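Long-range contacts in Alr4995 protein (PDB 6LRF), which is a bifunctional cyanobacterial enzyme that joins arginine dihydrolase and ornithine cyclodeaminase activities in a single chain: residues B[5-10]-B[264-269]; B[74-79]-B[271-276]; B[130-135]-B[154-159]. All coordinates share one frame; numbering follows the deposited sequence.

Contact 1 (B[5-10]-B[264-269]); sequences IRFLMC and CLTLRV
L8 and L267 form a hydrogen-bonded antiparallel pair that attaches strand 267-268 to the N-terminal strand 6-9, completing a three-stranded mixed sheet with strand 53-56 on the far side of 6-9. L8 N donates to L267 O at 2.7 Å, and L267 N returns a bond to L8 O at 3.0 Å, the donor lying in the carbonyl plane. Two residues along, V269 N donates to R6 O at 3.0 Å (160° at the hydrogen). F7 and R268 make the intervening non-hydrogen-bonded pair, where F7 CA approaches L267 O to 3.2 Å in a CA-H...O contact. The F7 ring sits obliquely on R268, F7 CE1 lying 3.7 Å from R268 CB. R268 reaches I5 because its chain is extended from CG to NE and leaves CA with CG anti to the backbone N (chi1 174°). There I5 CG2 rests 3.7 Å above the centre of the guanidinium plane, while I5 CD1 comes over the same group to 3.3 Å from R268 NH2. R268 NE is hydrogen-bonded to T270 O, whereas R6 turns away to a salt bridge with D55. On the face bearing L8 and L267, helix 93-103 supplies W100 and F101; F7 meets L48 of helix 34-49. A second donor grips the L8 carbonyl: T69 OG1 is hydrogen-bonded to L8 O, the oxygen that also accepts L267 N.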
# COMPACT_ATOMS: atom_id res chain seq x y z
N ILE B 5 -63.69 -6.12 -13.21
CA ILE B 5 -62.54 -5.22 -13.09
C ILE B 5 -62.17 -4.56 -14.43
O ILE B 5 -62.15 -5.22 -15.46
CB ILE B 5 -61.31 -5.97 -12.52
CG1 ILE B 5 -61.66 -6.58 -11.15
CG2 ILE B 5 -60.11 -5.05 -12.40
CD1 ILE B 5 -60.56 -7.44 -10.56
N ARG B 6 -61.89 -3.26 -14.40
CA ARG B 6 -61.49 -2.52 -15.60
C ARG B 6 -60.02 -2.07 -15.55
O ARG B 6 -59.56 -1.58 -14.52
CB ARG B 6 -62.37 -1.29 -15.81
CG ARG B 6 -63.87 -1.54 -15.68
CD ARG B 6 -64.67 -0.25 -15.91
NE ARG B 6 -64.66 0.18 -17.30
CZ ARG B 6 -65.60 -0.14 -18.19
NH1 ARG B 6 -66.63 -0.91 -17.83
NH2 ARG B 6 -65.51 0.32 -19.44
N PHE B 7 -59.32 -2.23 -16.66
CA PHE B 7 -57.97 -1.70 -16.84
C PHE B 7 -57.94 -0.72 -17.99
O PHE B 7 -58.65 -0.91 -18.98
CB PHE B 7 -56.96 -2.81 -17.12
CG PHE B 7 -56.70 -3.71 -15.95
CD1 PHE B 7 -55.65 -3.45 -15.07
CD2 PHE B 7 -57.52 -4.81 -15.72
CE1 PHE B 7 -55.41 -4.27 -13.98
CE2 PHE B 7 -57.29 -5.65 -14.63
CZ PHE B 7 -56.23 -5.38 -13.76
N LEU B 8 -57.13 0.32 -17.85
CA LEU B 8 -56.92 1.27 -18.93
C LEU B 8 -55.63 0.97 -19.65
O LEU B 8 -54.60 0.78 -19.00
CB LEU B 8 -56.88 2.68 -18.37
CG LEU B 8 -56.60 3.78 -19.37
CD1 LEU B 8 -57.76 3.83 -20.34
CD2 LEU B 8 -56.45 5.06 -18.61
N MSE B 9 -55.67 0.90 -20.98
CA MSE B 9 -54.45 0.72 -21.78
C MSE B 9 -54.40 1.72 -22.92
O MSE B 9 -55.29 2.55 -23.08
CB MSE B 9 -54.35 -0.70 -22.33
CG MSE B 9 -54.26 -1.75 -21.25
SE MSE B 9 -53.96 -3.59 -21.91
CE MSE B 9 -52.19 -3.36 -22.74
N CYS B 10 -53.34 1.66 -23.71
CA CYS B 10 -53.22 2.55 -24.85
C CYS B 10 -52.37 1.87 -25.90
O CYS B 10 -51.21 1.53 -25.64
CB CYS B 10 -52.63 3.90 -24.44
SG CYS B 10 -52.44 5.07 -25.78
N CYS B 264 -46.66 -1.54 -16.35
CA CYS B 264 -46.52 -0.17 -16.85
C CYS B 264 -47.53 0.13 -17.94
O CYS B 264 -47.96 1.28 -18.10
CB CYS B 264 -45.11 0.07 -17.40
SG CYS B 264 -43.84 0.39 -16.14
N LEU B 265 -47.90 -0.90 -18.70
CA LEU B 265 -48.78 -0.75 -19.85
C LEU B 265 -50.27 -0.73 -19.46
O LEU B 265 -51.14 -0.56 -20.32
CB LEU B 265 -48.51 -1.89 -20.85
CG LEU B 265 -47.18 -1.73 -21.61
CD1 LEU B 265 -46.82 -3.00 -22.38
CD2 LEU B 265 -47.25 -0.52 -22.54
N THR B 266 -50.55 -0.88 -18.16
CA THR B 266 -51.90 -0.99 -17.64
C THR B 266 -52.15 -0.05 -16.46
O THR B 266 -51.23 0.28 -15.71
CB THR B 266 -52.24 -2.44 -17.15
OG1 THR B 266 -51.53 -2.72 -15.93
CG2 THR B 266 -51.88 -3.50 -18.20
N LEU B 267 -53.40 0.35 -16.28
CA LEU B 267 -53.81 1.05 -15.07
C LEU B 267 -55.14 0.47 -14.61
O LEU B 267 -56.12 0.46 -15.36
CB LEU B 267 -53.93 2.55 -15.35
CG LEU B 267 -54.43 3.43 -14.20
CD1 LEU B 267 -53.46 3.40 -13.02
CD2 LEU B 267 -54.63 4.84 -14.69
N ARG B 268 -55.17 -0.06 -13.38
CA ARG B 268 -56.43 -0.56 -12.83
C ARG B 268 -57.31 0.61 -12.40
O ARG B 268 -56.95 1.38 -11.50
CB ARG B 268 -56.16 -1.50 -11.66
CG ARG B 268 -57.41 -1.97 -10.93
CD ARG B 268 -57.17 -3.27 -10.19
NE ARG B 268 -58.35 -3.67 -9.41
CZ ARG B 268 -58.58 -4.92 -9.00
NH1 ARG B 268 -57.72 -5.88 -9.29
NH2 ARG B 268 -59.68 -5.20 -8.31
N VAL B 269 -58.46 0.78 -13.04
CA VAL B 269 -59.29 1.95 -12.74
C VAL B 269 -60.48 1.57 -11.84
O VAL B 269 -61.28 2.43 -11.46
CB VAL B 269 -59.77 2.62 -14.03
CG1 VAL B 269 -58.62 3.34 -14.69
CG2 VAL B 269 -60.35 1.57 -14.99
O HOH W 1 -50.97 0.18 -22.64

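Contact 2 (B[74-79]-B[271-276]); sequences LVLGDN and EPVRDE
Polar contact between G77 and E271 consists of one direct bond and one through water. G77 N gives its hydrogen to E271 O at 2.7 Å, lying in the carbonyl plane, although the N-H is bent to 146° at the hydrogen. Beside it a water accepts from E271 N at 3.0 Å and donates to G77 O, so both backbone polar atoms of G77 are tied to E271. These bonds fall at the tip of a beta hairpin joining strands 73-76 and 79-82: residues L76 to N79 make a type II' turn, closed by L76 N to N79 O (2.9 Å) and N79 N to L76 O. Its glycine has a positive phi of 62°, which already favours that residue. Packing argues the same way, since V273 CG2 lies 3.5 Å from G77 CA and a beta carbon on G77 would collide with that methyl. Among apolar contacts, L76 CG meets V273 CG2 at 4.0 Å, the two side chains crossing at about a right angle, and L76 CD1 comes 4.1 Å from E271 CB. The aliphatic part of E271 also passes the hairpin, CG lying 3.5 Å from V75 O. Its chain then bends at chi2 (-73°) and carries the carboxylate away from the strand, where OE1 forms a salt bridge with R127.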
# COMPACT_ATOMS: atom_id res chain seq x y z
N LEU B 74 -53.19 8.16 -10.35
CA LEU B 74 -53.41 7.18 -9.30
C LEU B 74 -54.89 7.15 -8.95
O LEU B 74 -55.46 8.19 -8.61
CB LEU B 74 -52.58 7.53 -8.07
CG LEU B 74 -52.95 6.75 -6.81
CD1 LEU B 74 -52.64 5.29 -6.99
CD2 LEU B 74 -52.21 7.32 -5.63
N VAL B 75 -55.50 5.98 -9.02
CA VAL B 75 -56.94 5.87 -8.86
C VAL B 75 -57.32 5.19 -7.54
O VAL B 75 -56.80 4.12 -7.22
CB VAL B 75 -57.56 5.08 -10.03
CG1 VAL B 75 -59.03 4.76 -9.75
CG2 VAL B 75 -57.41 5.86 -11.33
N LEU B 76 -58.23 5.79 -6.79
CA LEU B 76 -58.86 5.10 -5.66
C LEU B 76 -60.34 5.48 -5.59
O LEU B 76 -60.65 6.65 -5.40
CB LEU B 76 -58.17 5.44 -4.33
CG LEU B 76 -58.73 4.68 -3.12
CD1 LEU B 76 -58.61 3.17 -3.29
CD2 LEU B 76 -58.09 5.14 -1.82
N GLY B 77 -61.23 4.50 -5.71
CA GLY B 77 -62.66 4.80 -5.72
C GLY B 77 -63.02 5.68 -6.90
O GLY B 77 -62.66 5.40 -8.05
N ASP B 78 -63.71 6.78 -6.62
CA ASP B 78 -64.08 7.72 -7.68
C ASP B 78 -63.07 8.87 -7.81
O ASP B 78 -63.28 9.81 -8.58
CB ASP B 78 -65.49 8.29 -7.43
CG ASP B 78 -66.59 7.20 -7.39
OD1 ASP B 78 -67.59 7.42 -6.67
OD2 ASP B 78 -66.46 6.14 -8.05
N ASN B 79 -61.97 8.81 -7.05
CA ASN B 79 -60.95 9.86 -7.07
C ASN B 79 -59.70 9.49 -7.86
O ASN B 79 -59.25 8.35 -7.81
CB ASN B 79 -60.53 10.21 -5.64
CG ASN B 79 -61.66 10.82 -4.85
OD1 ASN B 79 -62.30 11.77 -5.30
ND2 ASN B 79 -61.93 10.25 -3.67
N GLU B 271 -60.78 0.41 -8.33
CA GLU B 271 -60.17 0.27 -7.01
C GLU B 271 -61.17 0.63 -5.93
O GLU B 271 -61.35 1.81 -5.61
CB GLU B 271 -58.92 1.16 -6.87
CG GLU B 271 -57.78 0.87 -7.85
CD GLU B 271 -57.04 -0.42 -7.52
OE1 GLU B 271 -57.55 -1.21 -6.69
OE2 GLU B 271 -55.95 -0.63 -8.10
N PRO B 272 -61.86 -0.38 -5.37
CA PRO B 272 -62.88 -0.12 -4.35
C PRO B 272 -62.27 0.43 -3.06
O PRO B 272 -61.18 0.02 -2.66
CB PRO B 272 -63.53 -1.49 -4.13
CG PRO B 272 -63.17 -2.30 -5.36
CD PRO B 272 -61.82 -1.80 -5.77
N VAL B 273 -62.99 1.35 -2.42
CA VAL B 273 -62.50 2.01 -1.22
C VAL B 273 -62.89 1.19 0.00
O VAL B 273 -64.06 0.86 0.19
CB VAL B 273 -63.06 3.44 -1.10
CG1 VAL B 273 -62.66 4.07 0.23
CG2 VAL B 273 -62.58 4.29 -2.26
N ARG B 274 -61.91 0.86 0.83
CA ARG B 274 -62.15 0.01 1.98
C ARG B 274 -62.83 0.81 3.10
O ARG B 274 -62.63 2.03 3.23
CB ARG B 274 -60.83 -0.62 2.45
CG ARG B 274 -60.98 -1.80 3.39
CD ARG B 274 -59.64 -2.28 3.90
NE ARG B 274 -59.76 -2.90 5.22
CZ ARG B 274 -59.51 -4.18 5.49
NH1 ARG B 274 -59.66 -4.64 6.72
NH2 ARG B 274 -59.10 -5.01 4.52
N ASP B 275 -63.66 0.12 3.88
CA ASP B 275 -64.39 0.70 5.02
C ASP B 275 -63.56 1.64 5.91
O ASP B 275 -63.86 2.83 6.04
CB ASP B 275 -64.95 -0.44 5.91
CG ASP B 275 -63.88 -1.47 6.35
OD1 ASP B 275 -63.23 -2.11 5.49
OD2 ASP B 275 -63.63 -1.60 7.58
N GLU B 276 -62.52 1.08 6.51
CA GLU B 276 -61.89 1.66 7.69
C GLU B 276 -60.90 2.78 7.36
O GLU B 276 -60.62 3.62 8.21
CB GLU B 276 -61.19 0.55 8.49
CG GLU B 276 -60.79 0.94 9.91
CD GLU B 276 -60.84 -0.24 10.87
OE1 GLU B 276 -61.83 -1.01 10.83
OE2 GLU B 276 -59.89 -0.40 11.67
O HOH W 2 -62.21 3.06 -8.81

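Contact 3 (B[130-135]-B[154-159]); sequences RWLWAG and IEVLSL
A beta-alpha-beta unit, strand 132-136, helix 145-152 and strand 155-160, brings L132, W133 and A134 beside V156, L157 and S158 in parallel register. Four backbone bonds alternate between the strands: L132 N to E155 O, L157 N to L132 O (2.7 Å), A134 N to L157 O and L159 N to A134 O, the first nearly linear at 177°. On the sheet face of W133 and L157, two indoles share one methyl. L157 CD1 lies 3.8 Å from the centroid of the W131 five-membered ring and 3.9 Å from that of the W133 six-membered ring, over a face each time, giving two CH-pi contacts. R130 CB covers the opposite face of W131. W131 CG stands between its backbone N and carbonyl carbon (chi1 50°), placing the ring alongside E155, whose OE1 is 3.6 Å from W131 CE3. On the other sheet face L132 CD2 packs against V156 CG2 at 4.0 Å, and A134 CB against V156 CG1 at 3.8 Å, beneath helix 145-152. R199 of helix 190-199 makes a cation-pi contact with W131 and a salt bridge with E155 OE1, while E155 OE2 is hydrogen-bonded to Y282 OH. A serine in place of W131 is likely to cost L157 CD1 one of its two aromatic walls and R199 its cation-pi partner. Indole and carboxylate probably both stabilise the R199 charge.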
# COMPACT_ATOMS: atom_id res chain seq x y z
N ARG B 130 -55.62 -1.57 2.46
CA ARG B 130 -55.39 -1.05 3.82
C ARG B 130 -54.60 0.26 3.83
O ARG B 130 -54.82 1.13 4.68
CB ARG B 130 -54.68 -2.12 4.66
CG ARG B 130 -55.53 -3.40 4.87
CD ARG B 130 -54.69 -4.53 5.46
NE ARG B 130 -53.64 -4.96 4.54
CZ ARG B 130 -52.56 -5.63 4.92
NH1 ARG B 130 -52.40 -5.95 6.20
NH2 ARG B 130 -51.64 -5.98 4.03
N TRP B 131 -53.67 0.38 2.89
CA TRP B 131 -52.84 1.59 2.79
C TRP B 131 -52.31 1.74 1.38
O TRP B 131 -52.49 0.84 0.53
CB TRP B 131 -51.67 1.54 3.79
CG TRP B 131 -50.90 0.25 3.72
CD1 TRP B 131 -50.07 -0.17 2.70
CD2 TRP B 131 -50.89 -0.79 4.70
NE1 TRP B 131 -49.56 -1.41 3.00
CE2 TRP B 131 -50.04 -1.81 4.21
CE3 TRP B 131 -51.52 -0.96 5.94
CZ2 TRP B 131 -49.80 -2.98 4.93
CZ3 TRP B 131 -51.29 -2.12 6.64
CH2 TRP B 131 -50.43 -3.11 6.14
N LEU B 132 -51.66 2.87 1.13
CA LEU B 132 -51.00 3.15 -0.14
C LEU B 132 -49.48 3.20 0.04
O LEU B 132 -48.97 3.94 0.89
CB LEU B 132 -51.50 4.48 -0.72
CG LEU B 132 -50.77 4.94 -1.98
CD1 LEU B 132 -51.12 4.02 -3.12
CD2 LEU B 132 -51.10 6.39 -2.31
N TRP B 133 -48.77 2.43 -0.77
CA TRP B 133 -47.32 2.51 -0.85
C TRP B 133 -46.93 3.57 -1.87
O TRP B 133 -47.29 3.44 -3.03
CB TRP B 133 -46.72 1.17 -1.29
CG TRP B 133 -47.02 -0.05 -0.40
CD1 TRP B 133 -47.94 -1.04 -0.64
CD2 TRP B 133 -46.32 -0.43 0.79
NE1 TRP B 133 -47.88 -2.00 0.35
CE2 TRP B 133 -46.89 -1.65 1.24
CE3 TRP B 133 -45.28 0.15 1.54
CZ2 TRP B 133 -46.46 -2.29 2.40
CZ3 TRP B 133 -44.85 -0.50 2.68
CH2 TRP B 133 -45.44 -1.71 3.10
N ALA B 134 -46.18 4.59 -1.47
CA ALA B 134 -45.74 5.61 -2.43
C ALA B 134 -44.23 5.69 -2.54
O ALA B 134 -43.54 5.83 -1.52
CB ALA B 134 -46.27 6.98 -2.05
N GLY B 135 -43.71 5.67 -3.76
CA GLY B 135 -42.28 5.78 -3.99
C GLY B 135 -41.78 7.21 -4.12
O GLY B 135 -42.56 8.13 -4.42
N ILE B 154 -56.46 8.13 2.67
CA ILE B 154 -55.81 6.84 2.91
C ILE B 154 -54.46 7.01 3.59
O ILE B 154 -53.83 8.06 3.47
CB ILE B 154 -55.65 6.07 1.59
CG1 ILE B 154 -55.29 4.61 1.87
CG2 ILE B 154 -54.62 6.73 0.68
CD1 ILE B 154 -55.63 3.67 0.76
N GLU B 155 -54.03 5.98 4.34
CA GLU B 155 -52.69 5.95 4.94
C GLU B 155 -51.62 5.74 3.87
O GLU B 155 -51.67 4.76 3.13
CB GLU B 155 -52.58 4.84 5.99
CG GLU B 155 -51.18 4.73 6.61
CD GLU B 155 -51.05 3.56 7.59
OE1 GLU B 155 -51.36 2.41 7.20
OE2 GLU B 155 -50.65 3.79 8.74
N VAL B 156 -50.66 6.66 3.79
CA VAL B 156 -49.61 6.59 2.77
C VAL B 156 -48.27 6.23 3.40
O VAL B 156 -47.81 6.90 4.31
CB VAL B 156 -49.47 7.92 2.00
CG1 VAL B 156 -48.26 7.90 1.07
CG2 VAL B 156 -50.74 8.19 1.20
N LEU B 157 -47.66 5.15 2.90
CA LEU B 157 -46.36 4.69 3.37
C LEU B 157 -45.27 5.02 2.36
O LEU B 157 -45.31 4.52 1.24
CB LEU B 157 -46.40 3.18 3.61
CG LEU B 157 -47.44 2.68 4.60
CD1 LEU B 157 -47.28 1.19 4.80
CD2 LEU B 157 -47.30 3.42 5.92
N SER B 158 -44.30 5.85 2.75
CA SER B 158 -43.29 6.31 1.79
C SER B 158 -42.11 5.36 1.69
O SER B 158 -41.55 4.96 2.72
CB SER B 158 -42.79 7.71 2.18
OG SER B 158 -43.87 8.62 2.29
N LEU B 159 -41.72 5.01 0.47
CA LEU B 159 -40.56 4.15 0.22
C LEU B 159 -39.55 4.88 -0.65
O LEU B 159 -39.93 5.49 -1.66
CB LEU B 159 -40.96 2.84 -0.48
CG LEU B 159 -41.98 1.94 0.22
CD1 LEU B 159 -42.32 0.75 -0.69
CD2 LEU B 159 -41.47 1.44 1.57
O HOH W 3 -55.84 3.78 5.57

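Contact 2 is the middle member, with its centre 15 Å from that of contact 1 and 13 Å from that of contact 3. Toward contact 1 it packs V75 CG1 3.7 Å from V269 O, and a long, weak ion pair joins E271 to R268. Toward contact 3, L74 CD2 meets L132 CD2 at 3.6 Å and L76 CD2 meets I154 CD1 at 3.9 Å. Contacts 1 and 3 do not touch; their nearest atoms are about 10 Å apart. Along the chain, contact 3 is nested within the loops closed by the other two, whose segments alternate. As the enzyme is unliganded here, no distance to a substrate can be given.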